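Local coordinates for triggering receptor expressed on myeloid cells 1 (Mus musculus, PDB 1U9K), which amplifies inflammatory responses as a myeloid cell-surface receptor, here represented by its extracellular immunoglobulin V-type domain, multimerizing on activation and signalling through the adapter TYROBP/DAP12, at residues E7-V12 / H107-V112; Y28-K33 / R52-P57; M62-L67 / V78-L83. All blocks are in the same frame, centred on the assembly; numbering follows the deposited sequence.

How the interactions relate
From the N terminus, strand 7-11 pairs with strand 103-113 only after almost the whole chain has passed, so interaction 1 closes the longest loop and the other two contacts nest inside it. Interaction 2 closes a shorter loop, joining the turn ahead of strand 32-37 to the loop after strand 45-49; interaction 3 opens after it has closed and zips the hairpin of strands 65-70 and 75-80. Interactions 1 and 2 lie on opposite sides of the chain's centre, their own centres about 26 Å apart, yet both reach the five-stranded sheet. Interaction 3 belongs to the facing four-stranded sheet and touches both: L83 packs on L11 and L111, and L67 approaches K33.

Interaction 1 of 3, residues E7-V12 / H107-V112; sequences ERYDLV and HPVRLV
Y9 brings the CD1 side of its ring to CG1 of V109, with 3.5 Å between Y9 CD1 and V109 CG1, and farther along L11 CD1 meets L111 CD1 at 4.0 Å, the two leucines crossing at about a right angle. L17 and V19 of the facing sheet pack on this patch, which explains the branched and aromatic side chains. Around it runs parallel backbone pairing, Y9 N to R110 O and V112 N to Y9 O among its bonds: the first strand lying beside the last, an arrangement characteristic of V-type immunoglobulin domains.

The other face is polar. V112 CG2 lies 3.6 Å above the R8 guanidinium plane, an apolar support for a flat cation. In that plane R8 NE gives a hydrogen bond to the syn lone pair of D10 OD2 at 2.9 Å, and a weaker one from NH2 to OD1 completes the salt bridge. R110 turns away to E6.

At the edge E7, its CG anti to the backbone N (chi1 176°), reaches across to H107, carboxylate and imidazole planes 30° apart. H107 NE2 donates to E7 OE1 at 2.7 Å from above the carboxylate plane, a short but bent bond (137° at the hydrogen) with OE1 tilted from the imidazole plane. An alanine at H107 is likely to leave this carboxylate without its N-H donor and free to swing. Hydrogen-bonded to a carboxylate, the imidazole would probably be somewhat easier to protonate.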
loop_
_atom_site.group_PDB
_atom_site.type_symbol
_atom_site.label_atom_id
_atom_site.label_comp_id
_atom_site.label_asym_id
_atom_site.label_seq_id
_atom_site.Cartn_x
_atom_site.Cartn_y
_atom_site.Cartn_z
ATOM N N GLU A 7 3.784 -4.969 -11.634
ATOM C CA GLU A 7 4.736 -4.006 -12.198
ATOM C C GLU A 7 6.043 -4.066 -11.387
ATOM O O GLU A 7 6.012 -4.033 -10.179
ATOM C CB GLU A 7 4.127 -2.599 -12.109
ATOM C CG GLU A 7 5.078 -1.493 -12.581
ATOM C CD GLU A 7 4.438 -0.122 -12.704
ATOM O OE1 GLU A 7 3.490 0.206 -11.950
ATOM O OE2 GLU A 7 4.940 0.653 -13.537
ATOM N N ARG A 8 7.174 -4.142 -12.070
ATOM C CA ARG A 8 8.449 -4.169 -11.420
ATOM C C ARG A 8 8.836 -2.726 -10.971
ATOM O O ARG A 8 8.719 -1.760 -11.718
ATOM C CB ARG A 8 9.480 -4.758 -12.335
ATOM C CG ARG A 8 10.741 -5.287 -11.631
ATOM C CD ARG A 8 11.587 -6.236 -12.478
ATOM N NE ARG A 8 13.020 -6.123 -12.178
ATOM C CZ ARG A 8 13.806 -7.099 -11.680
ATOM N NH1 ARG A 8 13.326 -8.316 -11.441
ATOM N NH2 ARG A 8 15.093 -6.866 -11.440
ATOM N N TYR A 9 9.323 -2.623 -9.748
ATOM C CA TYR A 9 9.916 -1.409 -9.224
ATOM C C TYR A 9 11.307 -1.807 -8.775
ATOM O O TYR A 9 11.425 -2.492 -7.795
ATOM C CB TYR A 9 9.136 -0.926 -8.016
ATOM C CG TYR A 9 7.855 -0.154 -8.369
ATOM C CD1 TYR A 9 6.747 -0.802 -8.939
ATOM C CD2 TYR A 9 7.748 1.212 -8.112
ATOM C CE1 TYR A 9 5.583 -0.106 -9.241
ATOM C CE2 TYR A 9 6.592 1.925 -8.442
ATOM C CZ TYR A 9 5.507 1.266 -8.994
ATOM O OH TYR A 9 4.362 2.003 -9.266
ATOM N N ASP A 10 12.330 -1.350 -9.482
ATOM C CA ASP A 10 13.748 -1.728 -9.229
ATOM C C ASP A 10 14.423 -0.589 -8.495
ATOM O O ASP A 10 14.456 0.536 -9.017
ATOM C CB ASP A 10 14.472 -1.869 -10.539
ATOM C CG ASP A 10 14.249 -3.178 -11.158
ATOM O OD1 ASP A 10 14.742 -4.194 -10.589
ATOM O OD2 ASP A 10 13.569 -3.271 -12.199
ATOM N N LEU A 11 14.941 -0.837 -7.297
ATOM C CA LEU A 11 15.515 0.247 -6.533
ATOM C C LEU A 11 16.771 -0.298 -5.847
ATOM O O LEU A 11 16.996 -1.486 -5.827
ATOM C CB LEU A 11 14.536 0.768 -5.473
ATOM C CG LEU A 11 13.308 1.438 -6.088
ATOM C CD1 LEU A 11 12.308 1.549 -5.040
ATOM C CD2 LEU A 11 13.651 2.787 -6.700
ATOM N N VAL A 12 17.545 0.644 -5.328
ATOM C CA VAL A 12 18.767 0.382 -4.626
ATOM C C VAL A 12 18.432 0.491 -3.179
ATOM O O VAL A 12 17.595 1.341 -2.768
ATOM C CB VAL A 12 19.853 1.364 -5.003
ATOM C CG1 VAL A 12 21.156 0.958 -4.351
ATOM C CG2 VAL A 12 20.016 1.352 -6.481
ATOM N N HIS A 107 -2.140 -1.998 -9.299
ATOM C CA HIS A 107 -1.727 -3.342 -9.666
ATOM C C HIS A 107 -0.646 -3.777 -8.651
ATOM O O HIS A 107 -0.082 -2.930 -7.939
ATOM C CB HIS A 107 -1.358 -3.448 -11.139
ATOM C CG HIS A 107 -0.447 -2.375 -11.635
ATOM N ND1 HIS A 107 -0.878 -1.102 -11.923
ATOM C CD2 HIS A 107 0.866 -2.398 -11.935
ATOM C CE1 HIS A 107 0.144 -0.370 -12.326
ATOM N NE2 HIS A 107 1.214 -1.135 -12.354
ATOM N N PRO A 108 -0.433 -5.075 -8.490
ATOM C CA PRO A 108 0.616 -5.518 -7.591
ATOM C C PRO A 108 1.948 -4.909 -8.025
ATOM O O PRO A 108 2.185 -4.633 -9.202
ATOM C CB PRO A 108 0.580 -7.048 -7.740
ATOM C CG PRO A 108 -0.792 -7.358 -8.190
ATOM C CD PRO A 108 -1.195 -6.204 -9.031
ATOM N N VAL A 109 2.782 -4.666 -7.037
ATOM C CA VAL A 109 4.076 -4.047 -7.142
ATOM C C VAL A 109 5.088 -5.095 -6.797
ATOM O O VAL A 109 5.091 -5.557 -5.690
ATOM C CB VAL A 109 4.193 -2.910 -6.055
ATOM C CG1 VAL A 109 5.526 -2.356 -6.049
ATOM C CG2 VAL A 109 3.147 -1.811 -6.320
ATOM N N ARG A 110 5.942 -5.462 -7.733
ATOM C CA ARG A 110 7.059 -6.377 -7.511
ATOM C C ARG A 110 8.263 -5.470 -7.211
ATOM O O ARG A 110 8.825 -4.859 -8.117
ATOM C CB ARG A 110 7.326 -7.261 -8.731
ATOM C CG ARG A 110 8.580 -8.182 -8.607
ATOM C CD ARG A 110 8.511 -9.234 -7.519
ATOM N NE ARG A 110 7.451 -10.155 -7.883
ATOM C CZ ARG A 110 7.055 -11.188 -7.176
ATOM N NH1 ARG A 110 7.662 -11.527 -6.050
ATOM N NH2 ARG A 110 6.051 -11.900 -7.617
ATOM N N LEU A 111 8.599 -5.368 -5.944
ATOM C CA LEU A 111 9.736 -4.593 -5.479
ATOM C C LEU A 111 10.992 -5.446 -5.487
ATOM O O LEU A 111 11.041 -6.511 -4.870
ATOM C CB LEU A 111 9.468 -4.041 -4.085
ATOM C CG LEU A 111 10.586 -3.313 -3.345
ATOM C CD1 LEU A 111 10.926 -2.044 -4.145
ATOM C CD2 LEU A 111 10.186 -3.005 -1.925
ATOM N N VAL A 112 11.976 -4.980 -6.226
ATOM C CA VAL A 112 13.312 -5.613 -6.276
ATOM C C VAL A 112 14.337 -4.602 -5.813
ATOM O O VAL A 112 14.585 -3.631 -6.474
ATOM C CB VAL A 112 13.658 -6.111 -7.674
ATOM C CG1 VAL A 112 14.996 -6.847 -7.699
ATOM C CG2 VAL A 112 12.558 -7.030 -8.155
#

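Interaction 2 of 3, residues Y28-K33 / R52-P57; sequences YANSQK and RPFTRP
F54 offers one face of its ring to Q32, whose CB stands 3.8 Å from the F54 ring centroid and 20° off the normal, a CH-pi contact. In this immunoglobulin V-set fold, residues 28-33 lead into strand 32-37 in the position of a CDR1 loop, and 52-57 belong to the connection after strand 45-49, where CDR2 lies in antibodies, so the contact joins two neighbouring loops at one end of the domain.

Q32 keeps CG anti to its backbone N (chi1 -164°) and runs on extended, which carries CG and CD out past the CE1-CZ rim while CB alone sits over the face, and NE2 bonds to T50 O. A glutamine suits the place because its CB methylene covers the aromatic face while its amide, carried past the rim, reaches a backbone carbonyl. On the opposite face R52 CG sits 3.6 Å above the F54 ring plane, and the R52 guanidinium turns its flat face to F54 CE2, so the phenyl, sandwiched between two long side chains, is buried although in a loop.

Beyond the ring the backbones meet. T55 CA makes a CA-H...O contact with A29 O at 3.4 Å, and T55 CG2 lies 3.7 Å from N30 OD1. The type I turn from Y28 to S31 is held from inside by K33, whose NZ bonds to Y28 O at 3.0 Å and to S31 O at 2.8 Å and makes a cation-pi contact with F23. A single water bridges the two loops, donating to N30 OD1 at 2.9 Å and accepting from F54 N at 3.0 Å.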
loop_
_atom_site.group_PDB
_atom_site.type_symbol
_atom_site.label_atom_id
_atom_site.label_comp_id
_atom_site.label_asym_id
_atom_site.label_seq_id
_atom_site.Cartn_x
_atom_site.Cartn_y
_atom_site.Cartn_z
ATOM N N TYR A 28 -15.357 3.856 -2.467
ATOM C CA TYR A 28 -14.459 3.538 -1.375
ATOM C C TYR A 28 -14.114 4.751 -0.549
ATOM O O TYR A 28 -13.170 4.676 0.179
ATOM C CB TYR A 28 -13.182 2.860 -1.887
ATOM C CG TYR A 28 -13.472 1.626 -2.680
ATOM C CD1 TYR A 28 -14.203 0.576 -2.123
ATOM C CD2 TYR A 28 -13.028 1.501 -3.977
ATOM C CE1 TYR A 28 -14.452 -0.564 -2.837
ATOM C CE2 TYR A 28 -13.273 0.315 -4.720
ATOM C CZ TYR A 28 -13.970 -0.691 -4.130
ATOM O OH TYR A 28 -14.244 -1.824 -4.833
ATOM N N ALA A 29 -14.896 5.835 -0.626
ATOM C CA ALA A 29 -14.601 7.043 0.169
ATOM C C ALA A 29 -14.538 6.689 1.676
ATOM O O ALA A 29 -13.578 7.058 2.357
ATOM C CB ALA A 29 -15.591 8.132 -0.055
ATOM N N ASN A 30 -15.514 5.915 2.127
ATOM C CA ASN A 30 -15.649 5.565 3.542
ATOM C C ASN A 30 -15.163 4.121 3.831
ATOM O O ASN A 30 -15.753 3.375 4.638
ATOM C CB ASN A 30 -17.097 5.783 3.999
ATOM C CG ASN A 30 -17.216 5.905 5.526
ATOM O OD1 ASN A 30 -16.196 6.089 6.190
ATOM N ND2 ASN A 30 -18.431 5.774 6.080
ATOM N N SER A 31 -14.149 3.698 3.122
ATOM C CA SER A 31 -13.553 2.397 3.351
ATOM C C SER A 31 -12.134 2.589 3.851
ATOM O O SER A 31 -11.425 3.563 3.499
ATOM C CB SER A 31 -13.528 1.541 2.060
ATOM O OG SER A 31 -14.824 1.301 1.589
ATOM N N GLN A 32 -11.707 1.626 4.642
ATOM C CA GLN A 32 -10.329 1.517 5.027
ATOM C C GLN A 32 -9.455 1.041 3.832
ATOM O O GLN A 32 -9.891 0.241 2.960
ATOM C CB GLN A 32 -10.213 0.535 6.207
ATOM C CG GLN A 32 -8.916 0.614 6.932
ATOM C CD GLN A 32 -8.969 -0.129 8.267
ATOM O OE1 GLN A 32 -9.629 -1.158 8.372
ATOM N NE2 GLN A 32 -8.290 0.397 9.276
ATOM N N LYS A 33 -8.221 1.521 3.831
ATOM C CA LYS A 33 -7.219 1.107 2.863
ATOM C C LYS A 33 -5.986 0.585 3.558
ATOM O O LYS A 33 -5.722 0.882 4.715
ATOM C CB LYS A 33 -6.870 2.219 1.879
ATOM C CG LYS A 33 -8.086 2.689 1.049
ATOM C CD LYS A 33 -8.633 3.970 1.552
ATOM C CE LYS A 33 -9.873 4.440 0.773
ATOM N NZ LYS A 33 -10.613 5.410 1.536
ATOM N N ARG A 52 -9.845 5.709 11.075
ATOM C CA ARG A 52 -11.117 6.392 11.080
ATOM C C ARG A 52 -10.908 7.861 11.450
ATOM O O ARG A 52 -10.006 8.155 12.236
ATOM C CB ARG A 52 -12.099 5.733 12.080
ATOM C CG ARG A 52 -13.053 4.722 11.383
ATOM C CD ARG A 52 -14.006 3.942 12.309
ATOM N NE ARG A 52 -14.538 2.748 11.630
ATOM C CZ ARG A 52 -13.964 1.523 11.620
ATOM N NH1 ARG A 52 -12.806 1.276 12.256
ATOM N NH2 ARG A 52 -14.539 0.525 10.946
ATOM N N PRO A 53 -11.735 8.790 10.930
ATOM C CA PRO A 53 -12.812 8.534 9.953
ATOM C C PRO A 53 -12.226 8.325 8.577
ATOM O O PRO A 53 -11.310 9.066 8.167
ATOM C CB PRO A 53 -13.619 9.837 9.950
ATOM C CG PRO A 53 -13.109 10.619 11.035
ATOM C CD PRO A 53 -11.690 10.207 11.325
ATOM N N PHE A 54 -12.713 7.293 7.884
ATOM C CA PHE A 54 -12.029 6.819 6.700
ATOM C C PHE A 54 -12.161 7.765 5.527
ATOM O O PHE A 54 -11.359 7.655 4.577
ATOM C CB PHE A 54 -12.561 5.468 6.304
ATOM C CG PHE A 54 -12.215 4.381 7.269
ATOM C CD1 PHE A 54 -10.915 4.267 7.736
ATOM C CD2 PHE A 54 -13.165 3.444 7.674
ATOM C CE1 PHE A 54 -10.570 3.289 8.645
ATOM C CE2 PHE A 54 -12.829 2.477 8.532
ATOM C CZ PHE A 54 -11.515 2.403 9.062
ATOM N N THR A 55 -13.142 8.654 5.575
ATOM C CA THR A 55 -13.309 9.659 4.520
ATOM C C THR A 55 -12.308 10.858 4.636
ATOM O O THR A 55 -12.178 11.648 3.702
ATOM C CB THR A 55 -14.708 10.262 4.559
ATOM O OG1 THR A 55 -14.978 10.768 5.880
ATOM C CG2 THR A 55 -15.811 9.246 4.308
ATOM N N ARG A 56 -11.614 10.983 5.765
ATOM C CA ARG A 56 -10.819 12.162 6.023
ATOM C C ARG A 56 -9.400 11.994 5.487
ATOM O O ARG A 56 -8.885 10.943 5.548
ATOM C CB ARG A 56 -10.843 12.491 7.520
ATOM C CG ARG A 56 -12.218 12.909 7.973
ATOM C CD ARG A 56 -12.910 14.066 7.167
ATOM N NE ARG A 56 -11.952 15.143 6.883
ATOM C CZ ARG A 56 -12.244 16.361 6.463
ATOM N NH1 ARG A 56 -13.509 16.722 6.257
ATOM N NH2 ARG A 56 -11.244 17.220 6.245
ATOM N N PRO A 57 -8.806 13.038 4.914
ATOM C CA PRO A 57 -7.381 12.970 4.534
ATOM C C PRO A 57 -6.522 12.634 5.757
ATOM O O PRO A 57 -6.825 13.098 6.853
ATOM C CB PRO A 57 -7.070 14.388 4.097
ATOM C CG PRO A 57 -8.305 15.019 3.807
ATOM C CD PRO A 57 -9.403 14.334 4.570
HETATM O O HOH W 1 -15.232 6.065 8.918
#

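Interaction 3 of 3, residues M62-L67 / V78-L83; sequences MGKFTL and VQMTDL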
loop_
_atom_site.group_PDB
_atom_site.type_symbol
_atom_site.label_atom_id
_atom_site.label_comp_id
_atom_site.label_asym_id
_atom_site.label_seq_id
_atom_site.Cartn_x
_atom_site.Cartn_y
_atom_site.Cartn_z
ATOM N N MET A 62 4.022 3.825 10.238
ATOM C CA MET A 62 4.128 2.547 10.907
ATOM C C MET A 62 5.485 2.035 10.510
ATOM O O MET A 62 5.654 1.555 9.396
ATOM C CB MET A 62 2.908 1.678 10.598
ATOM C CG MET A 62 3.018 0.252 11.107
ATOM S SD MET A 62 2.933 0.146 12.904
ATOM C CE MET A 62 1.215 0.568 13.187
ATOM N N GLY A 63 6.472 2.241 11.372
ATOM C CA GLY A 63 7.843 1.821 11.090
ATOM C C GLY A 63 8.377 2.577 9.874
ATOM O O GLY A 63 8.335 3.801 9.852
ATOM N N LYS A 64 8.848 1.861 8.855
ATOM C CA LYS A 64 9.331 2.509 7.618
ATOM C C LYS A 64 8.233 2.790 6.610
ATOM O O LYS A 64 8.521 3.196 5.458
ATOM C CB LYS A 64 10.379 1.644 6.930
ATOM C CG LYS A 64 9.853 0.459 6.174
ATOM C CD LYS A 64 10.947 -0.307 5.369
ATOM C CE LYS A 64 12.120 -0.855 6.249
ATOM N NZ LYS A 64 13.209 -1.443 5.373
ATOM N N PHE A 65 6.998 2.501 6.989
ATOM C CA PHE A 65 5.871 2.661 6.070
ATOM C C PHE A 65 5.149 3.989 6.379
ATOM O O PHE A 65 4.991 4.357 7.540
ATOM C CB PHE A 65 4.884 1.507 6.203
ATOM C CG PHE A 65 5.498 0.177 5.987
ATOM C CD1 PHE A 65 6.024 -0.526 7.023
ATOM C CD2 PHE A 65 5.534 -0.376 4.727
ATOM C CE1 PHE A 65 6.619 -1.741 6.827
ATOM C CE2 PHE A 65 6.121 -1.595 4.537
ATOM C CZ PHE A 65 6.686 -2.262 5.593
ATOM N N THR A 66 4.748 4.678 5.319
ATOM C CA THR A 66 3.890 5.825 5.422
ATOM C C THR A 66 2.784 5.643 4.397
ATOM O O THR A 66 3.024 5.301 3.256
ATOM C CB THR A 66 4.687 7.115 5.126
ATOM O OG1 THR A 66 5.639 7.310 6.169
ATOM C CG2 THR A 66 3.783 8.354 5.191
ATOM N N LEU A 67 1.538 5.835 4.822
ATOM C CA LEU A 67 0.405 5.831 3.933
ATOM C C LEU A 67 -0.206 7.170 3.946
ATOM O O LEU A 67 -0.594 7.691 5.015
ATOM C CB LEU A 67 -0.583 4.846 4.480
ATOM C CG LEU A 67 -1.571 4.096 3.672
ATOM C CD1 LEU A 67 -0.888 3.441 2.510
ATOM C CD2 LEU A 67 -2.201 3.039 4.642
ATOM N N VAL A 78 1.823 5.315 -0.920
ATOM C CA VAL A 78 2.590 4.548 0.035
ATOM C C VAL A 78 4.061 4.879 -0.116
ATOM O O VAL A 78 4.536 5.056 -1.225
ATOM C CB VAL A 78 2.367 3.053 -0.216
ATOM C CG1 VAL A 78 3.209 2.246 0.763
ATOM C CG2 VAL A 78 0.856 2.727 -0.134
ATOM N N GLN A 79 4.779 5.047 0.997
ATOM C CA GLN A 79 6.220 5.214 0.941
ATOM C C GLN A 79 6.814 4.216 1.895
ATOM O O GLN A 79 6.292 4.055 3.014
ATOM C CB GLN A 79 6.638 6.600 1.341
ATOM C CG GLN A 79 6.359 7.652 0.308
ATOM C CD GLN A 79 6.681 9.024 0.846
ATOM O OE1 GLN A 79 5.776 9.806 1.154
ATOM N NE2 GLN A 79 7.965 9.295 1.031
ATOM N N MET A 80 7.888 3.548 1.478
ATOM C CA MET A 80 8.715 2.694 2.353
ATOM C C MET A 80 10.092 3.276 2.282
ATOM O O MET A 80 10.635 3.382 1.207
ATOM C CB MET A 80 8.782 1.253 1.829
ATOM C CG MET A 80 7.463 0.566 1.836
ATOM S SD MET A 80 7.498 -1.073 1.061
ATOM C CE MET A 80 8.692 -1.910 1.947
ATOM N N THR A 81 10.650 3.675 3.412
ATOM C CA THR A 81 11.901 4.362 3.454
ATOM C C THR A 81 12.994 3.383 3.803
ATOM O O THR A 81 12.742 2.305 4.313
ATOM C CB THR A 81 11.884 5.465 4.476
ATOM O OG1 THR A 81 11.386 4.947 5.736
ATOM C CG2 THR A 81 10.891 6.559 4.059
ATOM N N ASP A 82 14.206 3.772 3.458
ATOM C CA ASP A 82 15.411 3.040 3.822
ATOM C C ASP A 82 15.254 1.581 3.411
ATOM O O ASP A 82 15.361 0.677 4.219
ATOM C CB ASP A 82 15.689 3.141 5.319
ATOM C CG ASP A 82 17.127 2.765 5.655
ATOM O OD1 ASP A 82 18.007 2.850 4.732
ATOM O OD2 ASP A 82 17.470 2.336 6.791
ATOM N N LEU A 83 14.958 1.358 2.136
ATOM C CA LEU A 83 14.753 0.006 1.639
ATOM C C LEU A 83 15.944 -0.892 1.869
ATOM O O LEU A 83 17.084 -0.490 1.733
ATOM C CB LEU A 83 14.465 0.023 0.133
ATOM C CG LEU A 83 13.130 0.610 -0.274
ATOM C CD1 LEU A 83 13.117 0.874 -1.783
ATOM C CD2 LEU A 83 12.029 -0.272 0.164
#
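K64 has the most surface covered by this contact, lying along the backbone of T81 and D82. Its CG stands between the backbone N and the carbonyl carbon (chi1 77°), and the chain runs past T81 O, which K64 CD approaches to 3.3 Å. At the end NZ bonds to D82 O at 3.2 Å, from above the carbonyl plane, and forms a salt bridge with D87. A basic residue joined in this way to the aspartate just before the strand with the second disulfide cysteine is a hallmark of V-set immunoglobulin domains. The lysine's own carbonyl works too: K64 O accepts T81 N at 3.0 Å.

T66 and Q79 are the next most covered. They form a hydrogen-bonded antiparallel pair, T66 N to Q79 O at 2.8 Å and Q79 N to T66 O at 2.9 Å, in the hairpin of strands 65-70 and 75-80. Their side chains share the polar face, T66 OG1 bonding to H61, and both types tolerate partial exposure in a strand.

On the other face V78 and M80 pack on W35, F65 and L67 on V48 of strand 45-49. M80 runs side by side with the F65 ring, F65 CD2 to M80 CG at 3.6 Å, its SD 4.9 Å from the F65 centroid in an oblique Met-aromatic contact, and L67 CD1 is tight against V78 CG2 at 3.2 Å. The chemistry is thus divided: an apolar, sulfur-containing face toward the core, a polar face of T66 and Q79 outside, and beside the strands a lysine whose charge would probably be stabilised by D87 and the D82 carbonyl.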